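Local coordinates for protein D-xylonate dehydratase (Caulobacter crescentus, PDB 5OYN) that catalyses the dehydration of D-xylonate to 2-dehydro-3-deoxy-D-arabinonate, and of D-gluconate likewise, using a [2Fe-2S] cluster and a magnesium ion, at residues A[290-295]-A[576-581]; A[399-405]-A[506-512]; A[456-462]-A[490-496]. All blocks are in the same frame, centred on the assembly; numbering follows the deposited sequence.

How the contacts relate
The three contacts lie progressively farther from the centre of the chain, their centres about 10, 16 and 20 Å from it, yet each has a residue within about 12 Å of the magnesium ion. Contact 1 joins helix 289-299 to the loop 576-581 and so closes a span of nearly half the chain; the ladder of contact 2 falls within that span, and the parallel pair of contact 3 within contact 2. Contacts 2 and 3, centres about 9 Å apart, adjoin through Ser506 OG with Thr492 OG1, the backbone bond of Ile507 with Thr492, and Phe399 against Leu493. Contacts 1 and 2, about 12 Å apart, are tied by Gln290 OE1 with Asn509 ND2; contacts 1 and 3 do not touch.

Contact 1. Residues A[290-295]-A[576-581]; sequences QPHIVA and LDTGGV
A helix-against-loop junction between the N- and C-terminal parts of the enzyme brings Pro291 of helix 289-299 close to Gly579, their CA atoms 4.0 Å apart. Glycine suits this place twice over: its phi is positive (86°), and with no side chain it lets the loop backbone lie close against the helix. On one side of this approach, the ring of Pro291 crosses Leu576 obliquely, CG standing 4.0 Å from Leu576 CB. On the other, Ala295 CB meets Val581 CG1 at 3.6 Å, a small side chain accepting a branched one. Val294 aims CG1 at the backbone of Thr578, 3.4 Å from its C atom. The polar tie is Gln290: its chain bends at chi2 (-87°) and delivers NE2 to Leu576 O at 2.9 Å in a nearly straight bond, with the acceptor in the plane of the amide. Gly579 N reaches the same oxygen from the opposite face of its carbonyl plane, closing the tight turn of the loop. Gln290 OE1 accepts from Asn509 ND2 on strand 507-511, His292 bonds the carboxylated Lys139 of the magnesium site, and Arg112 of helix 109-125, packed against Ala295 and Val581, hydrogen-bonds Gly579 O and His292 ND1.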
loop_
_atom_site.group_PDB
_atom_site.type_symbol
_atom_site.label_atom_id
_atom_site.label_comp_id
_atom_site.label_asym_id
_atom_site.label_seq_id
_atom_site.Cartn_x
_atom_site.Cartn_y
_atom_site.Cartn_z
ATOM N N GLN A 290 -32.725 -9.974 -13.766
ATOM C CA GLN A 290 -33.696 -11.052 -13.614
ATOM C C GLN A 290 -33.017 -12.383 -13.312
ATOM O O GLN A 290 -33.303 -12.973 -12.258
ATOM C CB GLN A 290 -34.615 -11.122 -14.837
ATOM C CG GLN A 290 -35.534 -12.335 -14.850
ATOM C CD GLN A 290 -34.910 -13.564 -15.483
ATOM O OE1 GLN A 290 -34.515 -13.542 -16.645
ATOM N NE2 GLN A 290 -34.823 -14.646 -14.721
ATOM N N PRO A 291 -32.118 -12.905 -14.161
ATOM C CA PRO A 291 -31.420 -14.137 -13.759
ATOM C C PRO A 291 -30.765 -14.019 -12.399
ATOM O O PRO A 291 -30.766 -14.995 -11.642
ATOM C CB PRO A 291 -30.384 -14.344 -14.871
ATOM C CG PRO A 291 -30.899 -13.603 -16.017
ATOM C CD PRO A 291 -31.652 -12.423 -15.474
ATOM N N HIS A 292 -30.251 -12.836 -12.040
ATOM C CA HIS A 292 -29.523 -12.691 -10.782
ATOM C C HIS A 292 -30.452 -12.661 -9.588
ATOM O O HIS A 292 -30.134 -13.238 -8.545
ATOM C CB HIS A 292 -28.676 -11.418 -10.782
ATOM C CG HIS A 292 -27.567 -11.438 -11.775
ATOM N ND1 HIS A 292 -26.783 -12.551 -11.986
ATOM C CD2 HIS A 292 -27.111 -10.486 -12.621
ATOM C CE1 HIS A 292 -25.888 -12.283 -12.922
ATOM N NE2 HIS A 292 -26.067 -11.037 -13.325
ATOM N N ILE A 293 -31.580 -11.960 -9.694
ATOM C CA ILE A 293 -32.488 -11.925 -8.554
ATOM C C ILE A 293 -33.062 -13.312 -8.289
ATOM O O ILE A 293 -33.217 -13.721 -7.133
ATOM C CB ILE A 293 -33.585 -10.870 -8.765
ATOM C CG1 ILE A 293 -32.978 -9.471 -8.623
ATOM C CG2 ILE A 293 -34.691 -11.060 -7.756
ATOM C CD1 ILE A 293 -33.937 -8.348 -8.903
ATOM N N VAL A 294 -33.334 -14.080 -9.349
ATOM C CA VAL A 294 -33.844 -15.433 -9.156
ATOM C C VAL A 294 -32.778 -16.307 -8.518
ATOM O O VAL A 294 -33.029 -16.976 -7.507
ATOM C CB VAL A 294 -34.347 -16.031 -10.487
ATOM C CG1 VAL A 294 -34.496 -17.539 -10.368
ATOM C CG2 VAL A 294 -35.680 -15.416 -10.887
ATOM N N ALA A 295 -31.571 -16.299 -9.094
ATOM C CA ALA A 295 -30.435 -17.038 -8.541
ATOM C C ALA A 295 -30.263 -16.790 -7.044
ATOM O O ALA A 295 -30.083 -17.728 -6.263
ATOM C CB ALA A 295 -29.153 -16.660 -9.290
ATOM N N LEU A 576 -31.634 -19.509 -17.567
ATOM C CA LEU A 576 -31.854 -18.209 -16.935
ATOM C C LEU A 576 -33.276 -18.034 -16.421
ATOM O O LEU A 576 -33.519 -17.130 -15.612
ATOM C CB LEU A 576 -31.494 -17.072 -17.902
ATOM C CG LEU A 576 -30.128 -17.231 -18.585
ATOM C CD1 LEU A 576 -29.978 -16.275 -19.757
ATOM C CD2 LEU A 576 -28.955 -17.075 -17.561
ATOM N N ASP A 577 -34.211 -18.873 -16.876
ATOM C CA ASP A 577 -35.521 -18.964 -16.239
ATOM C C ASP A 577 -35.371 -19.055 -14.720
ATOM O O ASP A 577 -36.023 -18.318 -13.975
ATOM C CB ASP A 577 -36.308 -20.169 -16.817
ATOM C CG ASP A 577 -35.750 -21.560 -16.365
ATOM O OD1 ASP A 577 -35.219 -22.317 -17.216
ATOM O OD2 ASP A 577 -35.870 -21.916 -15.165
ATOM N N THR A 578 -34.496 -19.949 -14.252
ATOM C CA THR A 578 -34.225 -20.146 -12.833
ATOM C C THR A 578 -32.819 -19.687 -12.459
ATOM O O THR A 578 -32.200 -20.246 -11.549
ATOM C CB THR A 578 -34.423 -21.610 -12.425
ATOM O OG1 THR A 578 -33.982 -22.480 -13.484
ATOM C CG2 THR A 578 -35.903 -21.891 -12.068
ATOM N N GLY A 579 -32.300 -18.691 -13.179
ATOM C CA GLY A 579 -31.133 -17.953 -12.742
ATOM C C GLY A 579 -29.788 -18.539 -13.102
ATOM O O GLY A 579 -28.802 -18.228 -12.426
ATOM N N GLY A 580 -29.715 -19.368 -14.146
ATOM C CA GLY A 580 -28.479 -20.019 -14.548
ATOM C C GLY A 580 -27.603 -20.437 -13.383
ATOM O O GLY A 580 -26.409 -20.106 -13.335
ATOM N N VAL A 581 -28.211 -21.130 -12.418
ATOM C CA VAL A 581 -27.531 -21.535 -11.201
ATOM C C VAL A 581 -26.968 -22.936 -11.385
ATOM O O VAL A 581 -27.402 -23.700 -12.255
ATOM C CB VAL A 581 -28.471 -21.486 -9.980
ATOM C CG1 VAL A 581 -29.204 -20.161 -9.920
ATOM C CG2 VAL A 581 -29.454 -22.642 -10.029
#

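Contact 2. Residues A[399-405]-A[506-512]; sequences FDFAIMK and SILNASP
Phe399 reaches across to the partner strand, CD2 coming 3.7 Å from Ala510 CB and CZ 3.9 Å from Ile507 CG2. With chi1 at 43°, its CG sits between the backbone N and the carbonyl carbon, which folds the ring back along its own chain and puts Phe401 N in the ring plane at its edge. Ile507 branches to serve several neighbours: CG2 also touches Ala402 CB, while CG1 meets Met404 CG at 3.6 Å, where the unbranched, flexible methionine chain slants past it. Ala402, a single methyl, fits between Ile507 CG2 and Ala510 CB.

Beneath these side chains lies an antiparallel ladder. Ile403 and Leu508 are a hydrogen-bonded pair, with Ile403 N to Leu508 O at 3.0 Å and Leu508 N to Ile403 O at 2.7 Å; Phe401 and Ser511 form another, with Ser511 N 2.9 Å from Phe401 O. A classic beta bulge opens the ladder, since Asp400 and Phe401 both face Ser511, although the bond from Asp400 N is weak. A second bulge follows: between the Phe401-Ser511 and Ile403-Leu508 pairs strand 507-511 has one residue more, and there Asn509 takes positive phi (63°), a conformation asparagine tolerates better than most residues. Ser511 OG then bonds back to Asn509 O at 2.9 Å, bracing this irregular stretch. Beyond Ser511 the chain turns through a cis peptide into Pro512.

Farther out, the backbone of Ala402 bonds Leu394, making strand 401-404 the middle of a three-stranded antiparallel sheet. On the other flank, Ile507 is held by backbone bonds to Thr492 and Gly494, and Leu493 packs against both Phe399 and Ile507.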
loop_
_atom_site.group_PDB
_atom_site.type_symbol
_atom_site.label_atom_id
_atom_site.label_comp_id
_atom_site.label_asym_id
_atom_site.label_seq_id
_atom_site.Cartn_x
_atom_site.Cartn_y
_atom_site.Cartn_z
ATOM N N PHE A 399 -40.434 -20.106 -26.753
ATOM C CA PHE A 399 -39.815 -20.178 -25.438
ATOM C C PHE A 399 -40.929 -20.057 -24.414
ATOM O O PHE A 399 -41.933 -19.372 -24.651
ATOM C CB PHE A 399 -38.783 -19.060 -25.223
ATOM C CG PHE A 399 -39.249 -17.714 -25.708
ATOM C CD1 PHE A 399 -40.110 -16.941 -24.936
ATOM C CD2 PHE A 399 -38.835 -17.231 -26.944
ATOM C CE1 PHE A 399 -40.563 -15.715 -25.388
ATOM C CE2 PHE A 399 -39.281 -16.002 -27.402
ATOM C CZ PHE A 399 -40.147 -15.239 -26.619
ATOM N N ASP A 400 -40.745 -20.724 -23.277
ATOM C CA ASP A 400 -41.737 -20.636 -22.217
ATOM C C ASP A 400 -41.608 -19.358 -21.404
ATOM O O ASP A 400 -42.583 -18.945 -20.767
ATOM C CB ASP A 400 -41.635 -21.858 -21.302
ATOM C CG ASP A 400 -41.724 -23.176 -22.069
ATOM O OD1 ASP A 400 -42.415 -23.225 -23.129
ATOM O OD2 ASP A 400 -41.094 -24.156 -21.600
ATOM N N PHE A 401 -40.437 -18.720 -21.422
ATOM C CA PHE A 401 -40.198 -17.502 -20.660
ATOM C C PHE A 401 -39.160 -16.659 -21.384
ATOM O O PHE A 401 -38.195 -17.188 -21.945
ATOM C CB PHE A 401 -39.730 -17.822 -19.230
ATOM C CG PHE A 401 -39.286 -16.614 -18.442
ATOM C CD1 PHE A 401 -40.173 -15.957 -17.603
ATOM C CD2 PHE A 401 -37.972 -16.151 -18.521
ATOM C CE1 PHE A 401 -39.782 -14.849 -16.873
ATOM C CE2 PHE A 401 -37.565 -15.034 -17.792
ATOM C CZ PHE A 401 -38.476 -14.381 -16.965
ATOM N N ALA A 402 -39.378 -15.349 -21.371
ATOM C CA ALA A 402 -38.415 -14.349 -21.810
ATOM C C ALA A 402 -38.927 -13.022 -21.289
ATOM O O ALA A 402 -40.078 -12.925 -20.869
ATOM C CB ALA A 402 -38.244 -14.310 -23.328
ATOM N N ILE A 403 -38.059 -12.008 -21.287
ATOM C CA ILE A 403 -38.454 -10.678 -20.839
ATOM C C ILE A 403 -38.039 -9.658 -21.885
ATOM O O ILE A 403 -37.071 -9.857 -22.630
ATOM C CB ILE A 403 -37.854 -10.322 -19.465
ATOM C CG1 ILE A 403 -36.340 -10.507 -19.475
ATOM C CG2 ILE A 403 -38.491 -11.155 -18.369
ATOM C CD1 ILE A 403 -35.683 -9.964 -18.233
ATOM N N MET A 404 -38.787 -8.558 -21.938
ATOM C CA MET A 404 -38.540 -7.477 -22.879
ATOM C C MET A 404 -38.228 -6.205 -22.107
ATOM O O MET A 404 -38.857 -5.927 -21.081
ATOM C CB MET A 404 -39.741 -7.258 -23.789
ATOM C CG MET A 404 -39.435 -6.524 -25.086
ATOM S SD MET A 404 -40.893 -5.641 -25.661
ATOM C CE MET A 404 -40.269 -4.736 -27.071
ATOM N N LYS A 405 -37.247 -5.436 -22.586
ATOM C CA LYS A 405 -36.855 -4.210 -21.890
ATOM C C LYS A 405 -37.858 -3.123 -22.247
ATOM O O LYS A 405 -37.716 -2.408 -23.236
ATOM C CB LYS A 405 -35.430 -3.797 -22.233
ATOM C CG LYS A 405 -34.747 -3.023 -21.083
ATOM C CD LYS A 405 -33.214 -2.887 -21.226
ATOM C CE LYS A 405 -32.691 -1.734 -20.357
ATOM N NZ LYS A 405 -31.214 -1.767 -20.058
ATOM N N SER A 506 -35.115 -5.285 -26.366
ATOM C CA SER A 506 -34.989 -6.646 -26.849
ATOM C C SER A 506 -35.857 -7.595 -26.040
ATOM O O SER A 506 -36.250 -7.312 -24.908
ATOM C CB SER A 506 -33.534 -7.118 -26.781
ATOM O OG SER A 506 -32.680 -6.308 -27.567
ATOM N N ILE A 507 -36.137 -8.750 -26.641
ATOM C CA ILE A 507 -36.731 -9.886 -25.950
ATOM C C ILE A 507 -35.597 -10.844 -25.597
ATOM O O ILE A 507 -34.921 -11.381 -26.484
ATOM C CB ILE A 507 -37.809 -10.564 -26.811
ATOM C CG1 ILE A 507 -39.031 -9.660 -26.905
ATOM C CG2 ILE A 507 -38.231 -11.901 -26.200
ATOM C CD1 ILE A 507 -39.547 -9.502 -28.306
ATOM N N LEU A 508 -35.394 -11.063 -24.299
ATOM C CA LEU A 508 -34.129 -11.574 -23.795
ATOM C C LEU A 508 -34.341 -12.769 -22.890
ATOM O O LEU A 508 -35.433 -12.989 -22.362
ATOM C CB LEU A 508 -33.374 -10.514 -22.984
ATOM C CG LEU A 508 -32.942 -9.305 -23.780
ATOM C CD1 LEU A 508 -33.414 -8.068 -23.072
ATOM C CD2 LEU A 508 -31.445 -9.333 -23.899
ATOM N N ASN A 509 -33.240 -13.499 -22.681
ATOM C CA ASN A 509 -33.147 -14.578 -21.695
ATOM C C ASN A 509 -34.111 -15.717 -22.011
ATOM O O ASN A 509 -34.634 -16.370 -21.100
ATOM C CB ASN A 509 -33.387 -14.059 -20.269
ATOM C CG ASN A 509 -32.497 -12.876 -19.909
ATOM O OD1 ASN A 509 -31.478 -12.619 -20.560
ATOM N ND2 ASN A 509 -32.879 -12.151 -18.862
ATOM N N ALA A 510 -34.350 -15.959 -23.302
ATOM C CA ALA A 510 -35.383 -16.902 -23.713
ATOM C C ALA A 510 -35.035 -18.301 -23.232
ATOM O O ALA A 510 -33.985 -18.845 -23.584
ATOM C CB ALA A 510 -35.549 -16.883 -25.232
ATOM N N SER A 511 -35.913 -18.870 -22.410
ATOM C CA SER A 511 -35.746 -20.204 -21.863
ATOM C C SER A 511 -36.925 -21.088 -22.262
ATOM O O SER A 511 -38.073 -20.625 -22.267
ATOM C CB SER A 511 -35.620 -20.158 -20.331
ATOM O OG SER A 511 -34.830 -19.061 -19.928
ATOM N N PRO A 512 -36.677 -22.359 -22.625
ATOM C CA PRO A 512 -35.319 -22.910 -22.681
ATOM C C PRO A 512 -34.605 -22.507 -23.966
ATOM O O PRO A 512 -35.253 -22.298 -24.998
ATOM C CB PRO A 512 -35.541 -24.429 -22.621
ATOM C CG PRO A 512 -37.030 -24.646 -22.934
ATOM C CD PRO A 512 -37.689 -23.317 -23.111
#

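Contact 3. Residues A[456-462]-A[490-496]; sequences ILVIRGA and LPTLGDG
Leu457 N and Leu457 O are both taken up by the neighbouring strand, the first by Pro491 O at 3.0 Å and the second by Leu493 N at 3.0 Å. This is parallel pairing within a beta-alpha-beta unit: strand 455-460, helix 480-484 and strand 492-494, the last an outer member of a mixed sheet as counted within this chain. Leu493 O continues the pattern by accepting from Ile459 N at 3.1 Å, whereas the next bond, Asp495 N to Ile459 O, is weak. The alternate residues of strand 455-460 face the other way: Ile456, Val458 and Arg460 exchange backbone bonds with strand 426-435, so its polar groups are shared between two neighbours.

Apolar side chains pack along the pair. Val458 and Leu493 run alongside each other from the same face of the sheet, CG1 and CD2 3.7 Å apart; Leu457 CD1 lies 4.1 Å from Leu490 CD1, and Ile456 packs against Pro491, its CG1 4.0 Å from Pro491 CB. Proline is tolerated here because its carbonyl, not its nitrogen, does the pairing. Glycine suits position 494 because Ile459 CG2 lies against Gly494 CA, in the place a side chain would take. Among the buried polar side chains, Thr492 OG1 is hydrogen-bonded with Ser506 OG, and the guanidinium of Arg460 makes a salt bridge to Asp435 as well as hydrogen bonds to the carbonyls of Leu520 and Leu523.

Past the weak bond to Ile459 O, the Asp495 carboxylate takes over as acceptor. With chi1 at 63° it turns toward the Arg460-Ala462 backbone, where Gly461 suits the positive phi. OD2 also accepts from Ser514 N, while its syn lone pair receives Gly461 N at 3.1 Å; Ala462 N reaches OD1 at 3.1 Å from above the carboxylate plane.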
loop_
_atom_site.group_PDB
_atom_site.type_symbol
_atom_site.label_atom_id
_atom_site.label_comp_id
_atom_site.label_asym_id
_atom_site.label_seq_id
_atom_site.Cartn_x
_atom_site.Cartn_y
_atom_site.Cartn_z
ATOM N N ILE A 456 -37.361 -8.962 -37.834
ATOM C CA ILE A 456 -36.977 -9.073 -36.430
ATOM C C ILE A 456 -35.700 -9.908 -36.356
ATOM O O ILE A 456 -35.671 -11.055 -36.819
ATOM C CB ILE A 456 -38.099 -9.679 -35.561
ATOM C CG1 ILE A 456 -37.578 -10.003 -34.161
ATOM C CG2 ILE A 456 -38.713 -10.921 -36.218
ATOM C CD1 ILE A 456 -38.668 -10.229 -33.155
ATOM N N LEU A 457 -34.642 -9.330 -35.787
ATOM C CA LEU A 457 -33.352 -10.004 -35.749
ATOM C C LEU A 457 -33.297 -10.977 -34.578
ATOM O O LEU A 457 -33.610 -10.622 -33.436
ATOM C CB LEU A 457 -32.222 -8.983 -35.673
ATOM C CG LEU A 457 -32.347 -7.887 -36.746
ATOM C CD1 LEU A 457 -31.421 -6.715 -36.445
ATOM C CD2 LEU A 457 -32.095 -8.436 -38.152
ATOM N N VAL A 458 -32.929 -12.213 -34.876
ATOM C CA VAL A 458 -32.998 -13.306 -33.923
ATOM C C VAL A 458 -31.621 -13.936 -33.844
ATOM O O VAL A 458 -30.965 -14.146 -34.873
ATOM C CB VAL A 458 -34.064 -14.356 -34.325
ATOM C CG1 VAL A 458 -34.016 -15.568 -33.402
ATOM C CG2 VAL A 458 -35.452 -13.751 -34.302
ATOM N N ILE A 459 -31.177 -14.227 -32.624
ATOM C CA ILE A 459 -29.889 -14.858 -32.388
ATOM C C ILE A 459 -30.113 -16.033 -31.451
ATOM O O ILE A 459 -30.909 -15.940 -30.511
ATOM C CB ILE A 459 -28.865 -13.851 -31.810
ATOM C CG1 ILE A 459 -27.500 -14.515 -31.608
ATOM C CG2 ILE A 459 -29.378 -13.234 -30.515
ATOM C CD1 ILE A 459 -26.345 -13.545 -31.695
ATOM N N ARG A 460 -29.432 -17.147 -31.722
ATOM C CA ARG A 460 -29.604 -18.363 -30.940
ATOM C C ARG A 460 -28.250 -19.015 -30.698
ATOM O O ARG A 460 -27.276 -18.760 -31.413
ATOM C CB ARG A 460 -30.549 -19.366 -31.628
ATOM C CG ARG A 460 -30.078 -19.813 -33.009
ATOM C CD ARG A 460 -30.458 -21.261 -33.325
ATOM N NE ARG A 460 -30.328 -21.515 -34.761
ATOM C CZ ARG A 460 -31.351 -21.603 -35.608
ATOM N NH1 ARG A 460 -32.593 -21.478 -35.165
ATOM N NH2 ARG A 460 -31.131 -21.819 -36.900
ATOM N N GLY A 461 -28.211 -19.881 -29.687
ATOM C CA GLY A 461 -26.984 -20.504 -29.248
ATOM C C GLY A 461 -26.192 -19.702 -28.241
ATOM O O GLY A 461 -25.032 -20.048 -27.964
ATOM N N ALA A 462 -26.784 -18.643 -27.680
ATOM C CA ALA A 462 -26.103 -17.747 -26.756
ATOM C C ALA A 462 -26.605 -17.905 -25.323
ATOM O O ALA A 462 -26.475 -16.980 -24.510
ATOM C CB ALA A 462 -26.245 -16.295 -27.220
ATOM N N LEU A 490 -34.338 -2.255 -35.083
ATOM C CA LEU A 490 -35.360 -3.230 -35.393
ATOM C C LEU A 490 -35.626 -4.098 -34.175
ATOM O O LEU A 490 -34.819 -4.133 -33.239
ATOM C CB LEU A 490 -34.959 -4.106 -36.588
ATOM C CG LEU A 490 -34.557 -3.320 -37.836
ATOM C CD1 LEU A 490 -33.727 -4.194 -38.766
ATOM C CD2 LEU A 490 -35.775 -2.707 -38.557
ATOM N N PRO A 491 -36.775 -4.772 -34.125
ATOM C CA PRO A 491 -37.049 -5.656 -32.992
ATOM C C PRO A 491 -36.007 -6.758 -32.908
ATOM O O PRO A 491 -35.431 -7.183 -33.913
ATOM C CB PRO A 491 -38.448 -6.209 -33.288
ATOM C CG PRO A 491 -38.785 -5.758 -34.669
ATOM C CD PRO A 491 -37.980 -4.540 -34.935
ATOM N N THR A 492 -35.748 -7.197 -31.680
ATOM C CA THR A 492 -34.628 -8.080 -31.397
ATOM C C THR A 492 -35.096 -9.157 -30.440
ATOM O O THR A 492 -35.927 -8.903 -29.559
ATOM C CB THR A 492 -33.431 -7.313 -30.797
ATOM O OG1 THR A 492 -33.904 -6.280 -29.919
ATOM C CG2 THR A 492 -32.579 -6.684 -31.896
ATOM N N LEU A 493 -34.571 -10.367 -30.634
ATOM C CA LEU A 493 -34.947 -11.496 -29.798
ATOM C C LEU A 493 -33.836 -12.534 -29.846
ATOM O O LEU A 493 -33.224 -12.737 -30.897
ATOM C CB LEU A 493 -36.278 -12.097 -30.266
ATOM C CG LEU A 493 -36.658 -13.473 -29.720
ATOM C CD1 LEU A 493 -38.128 -13.483 -29.432
ATOM C CD2 LEU A 493 -36.321 -14.561 -30.725
ATOM N N GLY A 494 -33.583 -13.183 -28.710
ATOM C CA GLY A 494 -32.569 -14.225 -28.660
ATOM C C GLY A 494 -32.594 -14.951 -27.332
ATOM O O GLY A 494 -33.255 -14.524 -26.379
ATOM N N ASP A 495 -31.862 -16.069 -27.286
ATOM C CA ASP A 495 -31.752 -16.875 -26.073
ATOM C C ASP A 495 -30.536 -16.498 -25.228
ATOM O O ASP A 495 -30.243 -17.181 -24.236
ATOM C CB ASP A 495 -31.721 -18.378 -26.413
ATOM C CG ASP A 495 -30.503 -18.784 -27.245
ATOM O OD1 ASP A 495 -29.822 -17.888 -27.793
ATOM O OD2 ASP A 495 -30.223 -20.005 -27.354
ATOM N N GLY A 496 -29.827 -15.435 -25.606
ATOM C CA GLY A 496 -28.789 -14.849 -24.796
ATOM C C GLY A 496 -29.264 -13.602 -24.078
ATOM O O GLY A 496 -30.465 -13.387 -23.869
#